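Local atomic coordinates of fucose-specific lectin (PDB entry 6GKE), a protein that binds L-fucose through five sites on a six-bladed beta-propeller, with strongest preference for alpha-1,6-linked core fucose of glycoproteins. Residues T2-L5 against Y6-I10; E56-L59 against F60-A64; S70-G73 against I74-R77; G100-G103 against S104-V107; A206-S209 against A210-I214. The protein carries 1 engineered substitution. All coordinates share one frame; numbering follows the deposited sequence.

Contact 1: residues T2-L5 against Y6-I10; sequences TEFL and YTSKI. With EDO (1,2-ethanediol), chain I; EDO (1,2-ethanediol), chain B.
The F4 ring reaches the following residues: CD1 of I10 sits at its edge, near the ring plane and 4.2 Å from CZ of F4, while CB of S8 comes in obliquely, 3.7 Å from CE1 of F4. With CG of F4 anti to the backbone N (chi1 -169°), the outer end of the ring is brought up to S8 and I10, and F27 packs edge-to-face against it. The Y6 ring carries CG2 of T7 over the centre of one face, 3.5 Å above the plane, and is stacked with the ring of Y6 of the second subunit. Just after F4 the chain makes a type II beta turn, L5 to S8, with Y6 and T7 at its corner, closed by the bond from S8 N to L5 O (2.9 Å); T7 takes the position of positive phi. This turn leads into strand 10-15, the first strand of a propeller blade, and its N-terminal peptide takes part in the dimer. L5 O has a second donor in Q281 NE2. S8 OG gives its proton to K9 O (2.7 Å), in the carbonyl plane and on a lone pair, and itself accepts from Q28 N. Two ethanediols, probably from the crystallisation liquor, bond the backbone of Y6: its N donates almost straight to O2 of chain I (2.8 Å, 176°), and its O accepts from O1 of chain B (2.8 Å). Ethanediol is also bonded to Y6 N and O of the second subunit.

Contact 2: residues E56-L59 against F60-A64; sequences EAKL and FSPLA
A57 puts its methyl against S61, CB of A57 lying 3.5 Å from CB of S61; C80 of strand 73-81 packs on both residues. K58 comes next and meets S61 twice. Its carbonyl O takes the N-H of S61 (3.0 Å) in a rather bent bond (136°), and its CG lies 3.9 Å from CB of S61. CG of K58 is set between the backbone N and the carbonyl carbon (chi1 76°); beyond it the chain runs extended, carrying the amino group past P62 to N85 OD1, S111 O and G311 O of the second subunit. W312 of that subunit forms a cation-pi pair with the same lysine, so the amino group has partners in both subunits. L59 packs on the F60 ring, with CB of L59 3.7 Å from CD2 of F60. The ring also rests obliquely against the carbonyl carbon of L59. The O of L59 accepts from the indole N-H of W312 of the second subunit, which ties the turn to the C-terminal peptide across the dimer. F60 holds the third place of the turn with a positive phi. After it, S61 OG donates to P62 O (2.7 Å) and accepts from V81 N, so its hydroxyl joins the turn to the neighbouring strand. The whole is a type II beta turn, K58 to S61, in the crossing from the last strand of one propeller blade, 46-56, to the first of the next, 64-70.

Contact 3: residues S70-G73 against I74-R77; sequences SAQG and IQIR. With FUC (alpha-L-fucopyranose), chain C; FUC (alpha-L-fucopyranose), chain D.
Q75 folds its side chain back over S70, its CG 3.4 Å from S70 OG, and turns its amide nitrogen onto that hydroxyl: NE2 donates to S70 OG (3.0 Å, 162°), with the oxygen lying in the amide plane. Q75 has a second conformer, so bonds to its amide hold for one of the two. The setting is a beta hairpin in one propeller blade, strands 64-70 and 73-81 joined by a type I turn from S70 to G73, whose end residues exchange backbone bonds in both directions. Bending at chi2 (-82°) is what brings the Q75 amide back to the turn. G73 has backbone angles that suit glycine, and from it the strand sets off with neighbouring residues on different sides. I74 and I76 face one fucose (chain D), where CD1 of I76 comes 3.5 Å from O4 and I74 contributes CG2 against the C6 methyl; R24, E36 and W97 hydrogen-bond this sugar. R77 binds the other fucose (chain C), with Q75 behind it as a second-shell partner. The guanidinium of R77 grips Q75 OE1 end-on, with NH1 and NH2 both 2.8 Å away and the oxygen in the guanidinium plane; the NH1 bond lies on a carbonyl lone pair. NH1 also donates to the backbone O of I76. In this conformer the bonds to Q75 and I76 would help fix the rotation of the group. E89, Q101 and W153 also bind the sugar, to which NE of R77 donates at O4 (2.9 Å) and NH2 at the ring oxygen O5, also at 2.9 Å.

Contact 4: residues G100-G103 against S104-V107; sequences GQLG and SVGV. With FUC (alpha-L-fucopyranose), chain C; NDG (2-acetamido-2-deoxy-alpha-D-glucopyranose), chain E.
S104 bonds the carbonyl O of Q101 twice, through N and OG; the hydroxyl comes in the carbonyl plane at 2.7 Å, and the N-H bond is longer. S104 has two conformers, so its hydroxyl bond holds for one of them. The next bond runs from V105 N to L102 O (3.0 Å), and these i-to-i+3 links give a compact, helix-like turn after strand 97-99. Two waters extend it: one takes a weak bond from S104 N and donates to G100 O, the other donates to L102 O and accepts from V107 N. G106 has backbone angles that call for glycine. Apolar contact is slight: CD1 of L102 and CG2 of V105 cross at an angle, 4.1 Å apart. L102 is otherwise packed on L87, E89 and W153, between the strands that line the fucose site, and V105 also touches W153. Within 100-107 the sugar bonds come from Q101; R77, E89 and W153 are further partners of the fucose. The backbone N of Q101 donates to fucose O2 (3.1 Å) and weakly to O3. The side chain runs extended beyond CG, which carries its amide to both sugars: OE1 accepts from fucose O2 (3.0 Å), and NE2 donates to O7 of the N-acetylglucosamine (2.9 Å, 154°). Fucose O2 thus receives one Q101 proton and gives its own to the same residue, while the amide nitrogen bonds the acetamido carbonyl of the next sugar. This two-sugar grip is consistent with the lectin's preference for alpha-1,6-linked core fucose.

Contact 5: residues A206-S209 against A210-I214; sequences ASAS and AGVSI
V212 packs on A208 and S209 through its two methyls. CG2 of V212 meets the methyl of A208, 4.0 Å from its CB, and CG1 of V212 lies against S209, 4.0 Å from CB and 3.3 Å from the carbonyl O. CG1 stands anti to the carbonyl carbon of V212 (chi1 -73°), an orientation that spreads the two methyls over two neighbours in sequence. W229, I189 and Q183 pack around the valine, the first two touching A208 as well, and bury it although the turn itself lies at the surface. The hydrogen bonding across the turn is light. V212 N donates to S209 O in a weak bond of 3.4 Å and 142°. The amide of Q183 supplements it, its NE2 donating to S209 O and its OE1 accepting from G211 N, so that one side chain bonds both S209 and G211. A210 and G211 occupy the exposed corner, and the positive phi of G211 (85°) suits a glycine there. This is a type II beta turn, S209 to V212, in the short crossing from the last strand of one propeller blade, 199-207, to the first strand of the next, 213-219.

How the contacts relate
Contacts 1, 2 and 5 are alike: each is a type II turn just before the first strand of a blade, and each is bonded by a glutamine amide, Q281, Q28 and Q183 respectively. Contacts 1 and 2 also touch, K9 NZ lying 2.8 Å from F60 O in a probable hydrogen bond, and both face the second subunit. Contacts 3 and 4 belong to fucose recognition. Their centres are about 20 Å apart and their nearest atoms about 6 Å, yet R77 and Q101 hold the same fucose (chain C). Contact 5 is across the propeller from contact 3, about 34 Å between centres, and the centres of contacts 1 and 3 are about 27 Å apart.

Contact 1: residues T2-L5 against Y6-I10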
loop_
_atom_site.group_PDB
_atom_site.type_symbol
_atom_site.label_atom_id
_atom_site.label_comp_id
_atom_site.label_asym_id
_atom_site.label_seq_id
_atom_site.Cartn_x
_atom_site.Cartn_y
_atom_site.Cartn_z
ATOM N N THR A 2 6.290 -6.434 -3.841
ATOM C CA THR A 2 6.722 -5.884 -5.115
ATOM C C THR A 2 7.095 -4.415 -4.924
ATOM O O THR A 2 6.992 -3.873 -3.822
ATOM C CB THR A 2 5.644 -6.018 -6.199
ATOM O OG1 THR A 2 4.685 -4.983 -5.978
ATOM C CG2 THR A 2 4.983 -7.379 -6.220
ATOM N N GLU A 3 7.484 -3.781 -6.033
ATOM C CA GLU A 3 7.841 -2.368 -6.003
ATOM C C GLU A 3 6.693 -1.491 -6.523
ATOM O O GLU A 3 6.875 -0.302 -6.718
ATOM C CB GLU A 3 9.160 -2.184 -6.748
ATOM C CG GLU A 3 10.282 -2.962 -6.086
ATOM C CD GLU A 3 11.609 -2.928 -6.815
ATOM O OE1 GLU A 3 11.606 -2.991 -8.064
ATOM O OE2 GLU A 3 12.643 -2.834 -6.125
ATOM N N PHE A 4 5.500 -2.075 -6.693
ATOM C CA PHE A 4 4.305 -1.334 -7.116
ATOM C C PHE A 4 3.792 -0.499 -5.940
ATOM O O PHE A 4 3.417 -1.050 -4.911
ATOM C CB PHE A 4 3.256 -2.347 -7.574
ATOM C CG PHE A 4 2.021 -1.856 -8.295
ATOM C CD1 PHE A 4 1.849 -0.550 -8.744
ATOM C CD2 PHE A 4 1.024 -2.777 -8.578
ATOM C CE1 PHE A 4 0.702 -0.187 -9.437
ATOM C CE2 PHE A 4 -0.123 -2.409 -9.261
ATOM C CZ PHE A 4 -0.277 -1.118 -9.703
ATOM N N LEU A 5 3.754 0.826 -6.101
ATOM C CA LEU A 5 3.264 1.696 -5.048
ATOM C C LEU A 5 1.771 1.433 -4.822
ATOM O O LEU A 5 0.962 1.499 -5.748
ATOM C CB LEU A 5 3.513 3.145 -5.463
ATOM C CG LEU A 5 3.007 4.223 -4.507
ATOM C CD1 LEU A 5 3.821 4.242 -3.223
ATOM C CD2 LEU A 5 3.046 5.576 -5.209
ATOM N N TYR A 6 1.395 1.189 -3.567
ATOM C CA TYR A 6 -0.008 0.964 -3.232
ATOM C C TYR A 6 -0.774 2.273 -3.431
ATOM O O TYR A 6 -0.375 3.302 -2.893
ATOM C CB TYR A 6 -0.160 0.455 -1.798
ATOM C CG TYR A 6 -1.581 0.379 -1.309
ATOM C CD1 TYR A 6 -2.537 -0.361 -1.986
ATOM C CD2 TYR A 6 -1.969 1.053 -0.166
ATOM C CE1 TYR A 6 -3.843 -0.439 -1.533
ATOM C CE2 TYR A 6 -3.266 0.974 0.309
ATOM C CZ TYR A 6 -4.208 0.235 -0.383
ATOM O OH TYR A 6 -5.482 0.170 0.105
ATOM N N THR A 7 -1.868 2.188 -4.190
ATOM C CA THR A 7 -2.723 3.317 -4.631
ATOM C C THR A 7 -2.027 4.169 -5.699
ATOM O O THR A 7 -2.488 5.265 -6.015
ATOM C CB THR A 7 -3.331 4.165 -3.495
ATOM O OG1 THR A 7 -2.379 5.035 -2.883
ATOM C CG2 THR A 7 -4.002 3.309 -2.446
ATOM N N SER A 8 -0.990 3.622 -6.343
ATOM C CA SER A 8 -0.523 4.168 -7.612
ATOM C C SER A 8 -1.693 4.268 -8.590
ATOM O O SER A 8 -2.514 3.357 -8.681
ATOM C CB SER A 8 0.531 3.270 -8.205
ATOM O OG SER A 8 0.959 3.711 -9.484
ATOM N N LYS A 9 -1.695 5.321 -9.405
ATOM C CA LYS A 9 -2.543 5.319 -10.574
ATOM C C LYS A 9 -1.909 4.413 -11.637
ATOM O O LYS A 9 -0.764 3.980 -11.522
ATOM C CB LYS A 9 -2.811 6.746 -11.060
ATOM C CG LYS A 9 -3.780 7.520 -10.174
ATOM C CD LYS A 9 -3.219 7.977 -8.840
ATOM C CE LYS A 9 -4.105 9.031 -8.209
ATOM N NZ LYS A 9 -3.599 9.476 -6.887
ATOM N N ILE A 10 -2.706 4.107 -12.657
ATOM C CA ILE A 10 -2.321 3.200 -13.725
ATOM C C ILE A 10 -2.710 3.857 -15.048
ATOM O O ILE A 10 -3.730 4.527 -15.132
ATOM C CB ILE A 10 -3.002 1.823 -13.579
ATOM C CG1 ILE A 10 -2.832 1.242 -12.174
ATOM C CG2 ILE A 10 -2.503 0.854 -14.639
ATOM C CD1 ILE A 10 -3.692 0.028 -11.906
HETATM C C1 EDO I . 3.432 -1.147 -0.552
HETATM O O1 EDO I . 2.721 -2.374 -0.414
HETATM C C2 EDO I . 3.231 -0.262 -1.783
HETATM O O2 EDO I . 3.251 1.168 -1.448
HETATM C C1 EDO B . 1.375 3.368 -0.402
HETATM O O1 EDO B . 0.002 3.633 -0.126
HETATM C C2 EDO B . 2.297 2.817 0.685
HETATM O O2 EDO B . 3.258 1.840 0.155
#

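Contact 2: residues E56-L59 against F60-A64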
loop_
_atom_site.group_PDB
_atom_site.type_symbol
_atom_site.label_atom_id
_atom_site.label_comp_id
_atom_site.label_asym_id
_atom_site.label_seq_id
_atom_site.Cartn_x
_atom_site.Cartn_y
_atom_site.Cartn_z
ATOM N N GLU A 56 9.323 10.143 -14.105
ATOM C CA GLU A 56 9.119 10.261 -12.673
ATOM C C GLU A 56 8.061 11.331 -12.437
ATOM O O GLU A 56 7.820 12.165 -13.306
ATOM C CB GLU A 56 10.423 10.600 -11.958
ATOM C CG GLU A 56 11.019 11.936 -12.329
ATOM C CD GLU A 56 12.374 12.099 -11.667
ATOM O OE1 GLU A 56 12.474 12.871 -10.707
ATOM O OE2 GLU A 56 13.314 11.395 -12.081
ATOM N N ALA A 57 7.451 11.290 -11.256
ATOM C CA ALA A 57 6.364 12.186 -10.939
ATOM C C ALA A 57 6.257 12.284 -9.419
ATOM O O ALA A 57 6.886 11.507 -8.700
ATOM C CB ALA A 57 5.084 11.684 -11.559
ATOM N N LYS A 58 5.431 13.208 -8.926
ATOM C CA LYS A 58 5.189 13.240 -7.496
ATOM C C LYS A 58 4.647 11.877 -7.063
ATOM O O LYS A 58 3.989 11.181 -7.833
ATOM C CB LYS A 58 4.218 14.355 -7.097
ATOM C CG LYS A 58 2.744 14.111 -7.391
ATOM C CD LYS A 58 1.858 15.160 -6.759
ATOM C CE LYS A 58 0.382 14.880 -6.930
ATOM N NZ LYS A 58 -0.421 15.874 -6.180
ATOM N N LEU A 59 4.924 11.495 -5.818
ATOM C CA LEU A 59 4.356 10.260 -5.307
ATOM C C LEU A 59 2.828 10.362 -5.384
ATOM O O LEU A 59 2.252 11.390 -5.045
ATOM C CB LEU A 59 4.838 9.979 -3.880
ATOM C CG LEU A 59 6.162 9.223 -3.757
ATOM C CD1 LEU A 59 6.039 7.793 -4.261
ATOM C CD2 LEU A 59 7.308 9.923 -4.459
ATOM N N PHE A 60 2.191 9.276 -5.840
ATOM C CA PHE A 60 0.724 9.169 -5.997
ATOM C C PHE A 60 0.223 10.095 -7.114
ATOM O O PHE A 60 -0.958 10.417 -7.168
ATOM C CB PHE A 60 -0.010 9.401 -4.668
ATOM C CG PHE A 60 0.552 8.574 -3.541
ATOM C CD1 PHE A 60 0.201 7.243 -3.398
ATOM C CD2 PHE A 60 1.463 9.112 -2.645
ATOM C CE1 PHE A 60 0.748 6.466 -2.389
ATOM C CE2 PHE A 60 2.001 8.338 -1.628
ATOM C CZ PHE A 60 1.645 7.016 -1.506
ATOM N N SER A 61 1.102 10.455 -8.051
ATOM C CA SER A 61 0.716 11.244 -9.204
ATOM C C SER A 61 -0.395 10.550 -9.976
ATOM O O SER A 61 -0.346 9.339 -10.210
ATOM C CB SER A 61 1.884 11.435 -10.136
ATOM O OG SER A 61 1.505 12.115 -11.328
ATOM N N PRO A 62 -1.359 11.311 -10.532
ATOM C CA PRO A 62 -2.239 10.733 -11.538
ATOM C C PRO A 62 -1.427 10.411 -12.802
ATOM O O PRO A 62 -0.325 10.943 -12.996
ATOM C CB PRO A 62 -3.277 11.836 -11.757
ATOM C CG PRO A 62 -2.495 13.104 -11.510
ATOM C CD PRO A 62 -1.581 12.759 -10.354
ATOM N N LEU A 63 -1.976 9.527 -13.640
ATOM C CA LEU A 63 -1.336 9.092 -14.881
ATOM C C LEU A 63 -2.395 8.975 -15.978
ATOM O O LEU A 63 -3.547 8.621 -15.722
ATOM C CB LEU A 63 -0.669 7.724 -14.720
ATOM C CG LEU A 63 0.508 7.638 -13.754
ATOM C CD1 LEU A 63 0.940 6.187 -13.586
ATOM C CD2 LEU A 63 1.683 8.493 -14.211
ATOM N N ALA A 64 -1.958 9.213 -17.216
ATOM C CA ALA A 64 -2.735 8.909 -18.409
ATOM C C ALA A 64 -1.743 8.661 -19.544
ATOM O O ALA A 64 -0.598 9.091 -19.458
ATOM C CB ALA A 64 -3.698 10.031 -18.743
#

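Contact 3: residues S70-G73 against I74-R77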
loop_
_atom_site.group_PDB
_atom_site.type_symbol
_atom_site.label_atom_id
_atom_site.label_comp_id
_atom_site.label_asym_id
_atom_site.label_seq_id
_atom_site.Cartn_x
_atom_site.Cartn_y
_atom_site.Cartn_z
ATOM N N SER A 70 3.824 6.729 -36.090
ATOM C CA SER A 70 4.324 7.845 -36.874
ATOM C C SER A 70 5.452 7.365 -37.776
ATOM O O SER A 70 5.909 6.230 -37.679
ATOM C CB SER A 70 4.837 8.932 -35.977
ATOM O OG SER A 70 6.103 8.574 -35.442
ATOM N N ALA A 71 5.941 8.273 -38.613
ATOM C CA ALA A 71 7.029 7.938 -39.498
ATOM C C ALA A 71 8.303 7.586 -38.709
ATOM O O ALA A 71 9.160 6.878 -39.242
ATOM C CB ALA A 71 7.261 9.063 -40.480
ATOM N N GLN A 72 8.408 8.045 -37.452
ATOM C CA GLN A 72 9.603 7.814 -36.619
ATOM C C GLN A 72 9.446 6.557 -35.761
ATOM O O GLN A 72 10.374 6.180 -35.041
ATOM C CB GLN A 72 9.881 8.971 -35.659
ATOM C CG GLN A 72 10.254 10.271 -36.347
ATOM C CD GLN A 72 9.025 11.100 -36.612
ATOM O OE1 GLN A 72 7.922 10.739 -36.211
ATOM N NE2 GLN A 72 9.211 12.219 -37.293
ATOM N N GLY A 73 8.274 5.915 -35.815
ATOM C CA GLY A 73 7.995 4.712 -35.033
ATOM C C GLY A 73 6.797 4.911 -34.124
ATOM O O GLY A 73 5.977 5.816 -34.328
ATOM N N ILE A 74 6.689 4.045 -33.117
ATOM C CA ILE A 74 5.601 4.128 -32.165
ATOM C C ILE A 74 5.817 5.363 -31.292
ATOM O O ILE A 74 6.866 5.514 -30.680
ATOM C CB ILE A 74 5.508 2.851 -31.313
ATOM C CG1 ILE A 74 5.308 1.598 -32.171
ATOM C CG2 ILE A 74 4.419 2.988 -30.261
ATOM C CD1 ILE A 74 4.063 1.607 -33.028
ATOM N N GLN A 75 4.801 6.229 -31.247
ATOM C CA GLN A 75 4.797 7.381 -30.361
ATOM C C GLN A 75 3.960 7.051 -29.122
ATOM O O GLN A 75 2.857 6.526 -29.232
ATOM C CB GLN A 75 4.232 8.615 -31.068
ATOM C CG GLN A 75 5.017 9.032 -32.303
ATOM C CD GLN A 75 6.245 9.851 -31.992
ATOM O OE1 GLN A 75 6.381 10.437 -30.919
ATOM N NE2 GLN A 75 7.156 9.902 -32.953
ATOM N N ILE A 76 4.508 7.372 -27.946
ATOM C CA ILE A 76 3.774 7.247 -26.696
ATOM C C ILE A 76 3.903 8.574 -25.957
ATOM O O ILE A 76 4.962 9.205 -25.979
ATOM C CB ILE A 76 4.261 6.073 -25.820
ATOM C CG1 ILE A 76 4.280 4.763 -26.610
ATOM C CG2 ILE A 76 3.417 5.964 -24.558
ATOM C CD1 ILE A 76 5.055 3.648 -25.949
ATOM N N ARG A 77 2.820 8.984 -25.301
ATOM C CA ARG A 77 2.856 10.118 -24.388
ATOM C C ARG A 77 2.250 9.668 -23.063
ATOM O O ARG A 77 1.160 9.089 -23.051
ATOM C CB ARG A 77 2.077 11.316 -24.943
ATOM C CG ARG A 77 2.521 11.777 -26.322
ATOM C CD ARG A 77 3.930 12.352 -26.331
ATOM N NE ARG A 77 4.330 12.850 -27.642
ATOM C CZ ARG A 77 4.933 12.134 -28.594
ATOM N NH1 ARG A 77 5.224 10.857 -28.404
ATOM N NH2 ARG A 77 5.239 12.701 -29.749
HETATM C C1 FUC C . 6.147 16.220 -28.914
HETATM C C2 FUC C . 5.916 16.674 -27.478
HETATM C C3 FUC C . 4.646 17.507 -27.379
HETATM C C4 FUC C . 3.480 16.703 -27.950
HETATM C C5 FUC C . 3.791 16.351 -29.400
HETATM C C6 FUC C . 2.688 15.561 -30.081
HETATM O O2 FUC C . 7.039 17.440 -27.027
HETATM O O3 FUC C . 4.431 17.921 -26.025
HETATM O O4 FUC C . 3.278 15.473 -27.241
HETATM O O5 FUC C . 4.994 15.563 -29.442
HETATM C C1 FUC D . 9.653 -1.058 -26.584
HETATM C C2 FUC D . 9.792 -0.541 -25.165
HETATM C C3 FUC D . 9.680 0.981 -25.131
HETATM C C4 FUC D . 8.416 1.438 -25.842
HETATM C C5 FUC D . 8.409 0.874 -27.259
HETATM C C6 FUC D . 7.161 1.240 -28.049
HETATM O O1 FUC D . 10.821 -0.664 -27.293
HETATM O O2 FUC D . 11.069 -0.933 -24.648
HETATM O O3 FUC D . 9.738 1.449 -23.779
HETATM O O4 FUC D . 7.240 0.977 -25.168
HETATM O O5 FUC D . 8.471 -0.552 -27.189
#

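Contact 4: residues G100-G103 against S104-V107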
loop_
_atom_site.group_PDB
_atom_site.type_symbol
_atom_site.label_atom_id
_atom_site.label_comp_id
_atom_site.label_asym_id
_atom_site.label_seq_id
_atom_site.Cartn_x
_atom_site.Cartn_y
_atom_site.Cartn_z
ATOM N N GLY A 100 8.723 15.613 -22.506
ATOM C CA GLY A 100 7.949 16.334 -23.504
ATOM C C GLY A 100 7.756 17.796 -23.146
ATOM O O GLY A 100 8.098 18.246 -22.043
ATOM N N GLN A 101 7.159 18.537 -24.083
ATOM C CA GLN A 101 7.047 19.989 -23.979
ATOM C C GLN A 101 5.923 20.450 -23.039
ATOM O O GLN A 101 5.912 21.614 -22.663
ATOM C CB GLN A 101 6.809 20.587 -25.363
ATOM C CG GLN A 101 8.030 20.515 -26.261
ATOM C CD GLN A 101 7.652 20.907 -27.666
ATOM O OE1 GLN A 101 7.154 20.095 -28.440
ATOM N NE2 GLN A 101 7.841 22.178 -27.984
ATOM N N LEU A 102 4.975 19.583 -22.663
ATOM C CA LEU A 102 3.800 20.085 -21.932
ATOM C C LEU A 102 4.196 20.708 -20.584
ATOM O O LEU A 102 3.599 21.696 -20.170
ATOM C CB LEU A 102 2.772 18.968 -21.742
ATOM C CG LEU A 102 1.495 19.348 -20.992
ATOM C CD1 LEU A 102 0.805 20.574 -21.580
ATOM C CD2 LEU A 102 0.541 18.170 -20.982
ATOM N N GLY A 103 5.192 20.147 -19.892
ATOM C CA GLY A 103 5.586 20.656 -18.573
ATOM C C GLY A 103 5.985 22.124 -18.596
ATOM O O GLY A 103 5.805 22.830 -17.610
ATOM N N SER A 104 6.529 22.589 -19.725
ATOM C CA SER A 104 7.008 23.963 -19.865
ATOM C C SER A 104 5.844 24.962 -19.947
ATOM O O SER A 104 6.062 26.159 -19.815
ATOM C CB SER A 104 7.921 24.097 -21.061
ATOM O OG SER A 104 7.193 23.963 -22.274
ATOM N N VAL A 105 4.618 24.478 -20.177
ATOM C CA VAL A 105 3.461 25.371 -20.341
ATOM C C VAL A 105 3.060 26.012 -19.006
ATOM O O VAL A 105 2.623 27.162 -18.987
ATOM C CB VAL A 105 2.281 24.626 -20.986
ATOM C CG1 VAL A 105 1.019 25.477 -21.026
ATOM C CG2 VAL A 105 2.650 24.146 -22.379
ATOM N N GLY A 106 3.163 25.267 -17.902
ATOM C CA GLY A 106 2.796 25.789 -16.578
ATOM C C GLY A 106 1.326 25.602 -16.241
ATOM O O GLY A 106 0.683 26.500 -15.679
ATOM N N VAL A 107 0.798 24.408 -16.513
ATOM C CA VAL A 107 -0.578 24.076 -16.148
ATOM C C VAL A 107 -0.585 23.505 -14.728
ATOM O O VAL A 107 -0.086 22.402 -14.502
ATOM C CB VAL A 107 -1.182 23.074 -17.147
ATOM C CG1 VAL A 107 -2.610 22.713 -16.761
ATOM C CG2 VAL A 107 -1.120 23.595 -18.578
HETATM C C1 FUC C . 6.147 16.220 -28.914
HETATM C C2 FUC C . 5.916 16.674 -27.478
HETATM C C3 FUC C . 4.646 17.507 -27.379
HETATM C C4 FUC C . 3.480 16.703 -27.950
HETATM C C5 FUC C . 3.791 16.351 -29.400
HETATM C C6 FUC C . 2.688 15.561 -30.081
HETATM O O2 FUC C . 7.039 17.440 -27.027
HETATM O O3 FUC C . 4.431 17.921 -26.025
HETATM O O4 FUC C . 3.278 15.473 -27.241
HETATM O O5 FUC C . 4.994 15.563 -29.442
HETATM C C1 NDG E . 6.655 20.689 -32.341
HETATM C C2 NDG E . 7.856 21.272 -31.605
HETATM C C3 NDG E . 9.009 20.277 -31.637
HETATM C C4 NDG E . 8.558 18.927 -31.087
HETATM C C5 NDG E . 7.287 18.426 -31.769
HETATM C C6 NDG E . 6.741 17.179 -31.086
HETATM C C7 NDG E . 8.122 23.717 -31.540
HETATM C C8 NDG E . 8.611 24.928 -32.282
HETATM O O5 NDG E . 6.285 19.446 -31.741
HETATM O O3 NDG E . 10.089 20.782 -30.845
HETATM O O4 NDG E . 9.593 17.952 -31.244
HETATM O O6 NDG E . 6.439 17.382 -29.688
HETATM O O7 NDG E . 7.630 23.819 -30.425
HETATM N N2 NDG E . 8.266 22.548 -32.177
HETATM O O1 NDG E . 6.972 20.488 -33.723
HETATM O O HOH W 1 8.618 20.690 -20.861
HETATM O O HOH W 2 2.237 22.237 -17.767
#

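Contact 5: residues A206-S209 against A210-I214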
loop_
_atom_site.group_PDB
_atom_site.type_symbol
_atom_site.label_atom_id
_atom_site.label_comp_id
_atom_site.label_asym_id
_atom_site.label_seq_id
_atom_site.Cartn_x
_atom_site.Cartn_y
_atom_site.Cartn_z
ATOM N N ALA A 206 -25.219 6.948 -15.089
ATOM C CA ALA A 206 -25.310 5.747 -14.271
ATOM C C ALA A 206 -24.914 6.063 -12.833
ATOM O O ALA A 206 -23.881 6.677 -12.589
ATOM C CB ALA A 206 -24.408 4.668 -14.818
ATOM N N SER A 207 -25.714 5.590 -11.878
ATOM C CA SER A 207 -25.365 5.672 -10.462
ATOM C C SER A 207 -24.130 4.809 -10.183
ATOM O O SER A 207 -24.015 3.696 -10.689
ATOM C CB SER A 207 -26.516 5.242 -9.595
ATOM O OG SER A 207 -27.595 6.154 -9.701
ATOM N N ALA A 208 -23.224 5.322 -9.351
ATOM C CA ALA A 208 -22.032 4.593 -8.954
ATOM C C ALA A 208 -21.640 5.003 -7.535
ATOM O O ALA A 208 -21.990 6.087 -7.071
ATOM C CB ALA A 208 -20.902 4.850 -9.918
ATOM N N SER A 209 -20.897 4.122 -6.864
ATOM C CA SER A 209 -20.317 4.431 -5.568
ATOM C C SER A 209 -19.544 5.751 -5.649
ATOM O O SER A 209 -18.865 6.014 -6.632
ATOM C CB SER A 209 -19.397 3.326 -5.107
ATOM O OG SER A 209 -20.089 2.092 -4.956
ATOM N N ALA A 210 -19.602 6.561 -4.592
ATOM C CA ALA A 210 -18.823 7.789 -4.554
ATOM C C ALA A 210 -17.332 7.467 -4.723
ATOM O O ALA A 210 -16.791 6.625 -4.014
ATOM C CB ALA A 210 -19.068 8.521 -3.258
ATOM N N GLY A 211 -16.675 8.164 -5.653
ATOM C CA GLY A 211 -15.225 8.108 -5.802
ATOM C C GLY A 211 -14.715 6.959 -6.662
ATOM O O GLY A 211 -13.539 6.636 -6.581
ATOM N N VAL A 212 -15.557 6.365 -7.510
ATOM C CA VAL A 212 -15.086 5.299 -8.405
ATOM C C VAL A 212 -13.986 5.811 -9.343
ATOM O O VAL A 212 -13.996 6.952 -9.818
ATOM C CB VAL A 212 -16.228 4.682 -9.230
ATOM C CG1 VAL A 212 -17.114 3.804 -8.371
ATOM C CG2 VAL A 212 -17.047 5.726 -9.982
ATOM N N SER A 213 -13.065 4.901 -9.668
ATOM C CA SER A 213 -12.091 5.087 -10.729
ATOM C C SER A 213 -12.761 4.744 -12.065
ATOM O O SER A 213 -13.416 3.719 -12.161
ATOM C CB SER A 213 -10.878 4.223 -10.448
ATOM O OG SER A 213 -9.881 4.365 -11.446
ATOM N N ILE A 214 -12.585 5.602 -13.078
ATOM C CA ILE A 214 -13.325 5.518 -14.347
ATOM C C ILE A 214 -12.334 5.366 -15.503
ATOM O O ILE A 214 -11.292 6.001 -15.522
ATOM C CB ILE A 214 -14.211 6.768 -14.538
ATOM C CG1 ILE A 214 -15.232 6.885 -13.404
ATOM C CG2 ILE A 214 -14.883 6.792 -15.909
ATOM C CD1 ILE A 214 -15.974 8.197 -13.368
#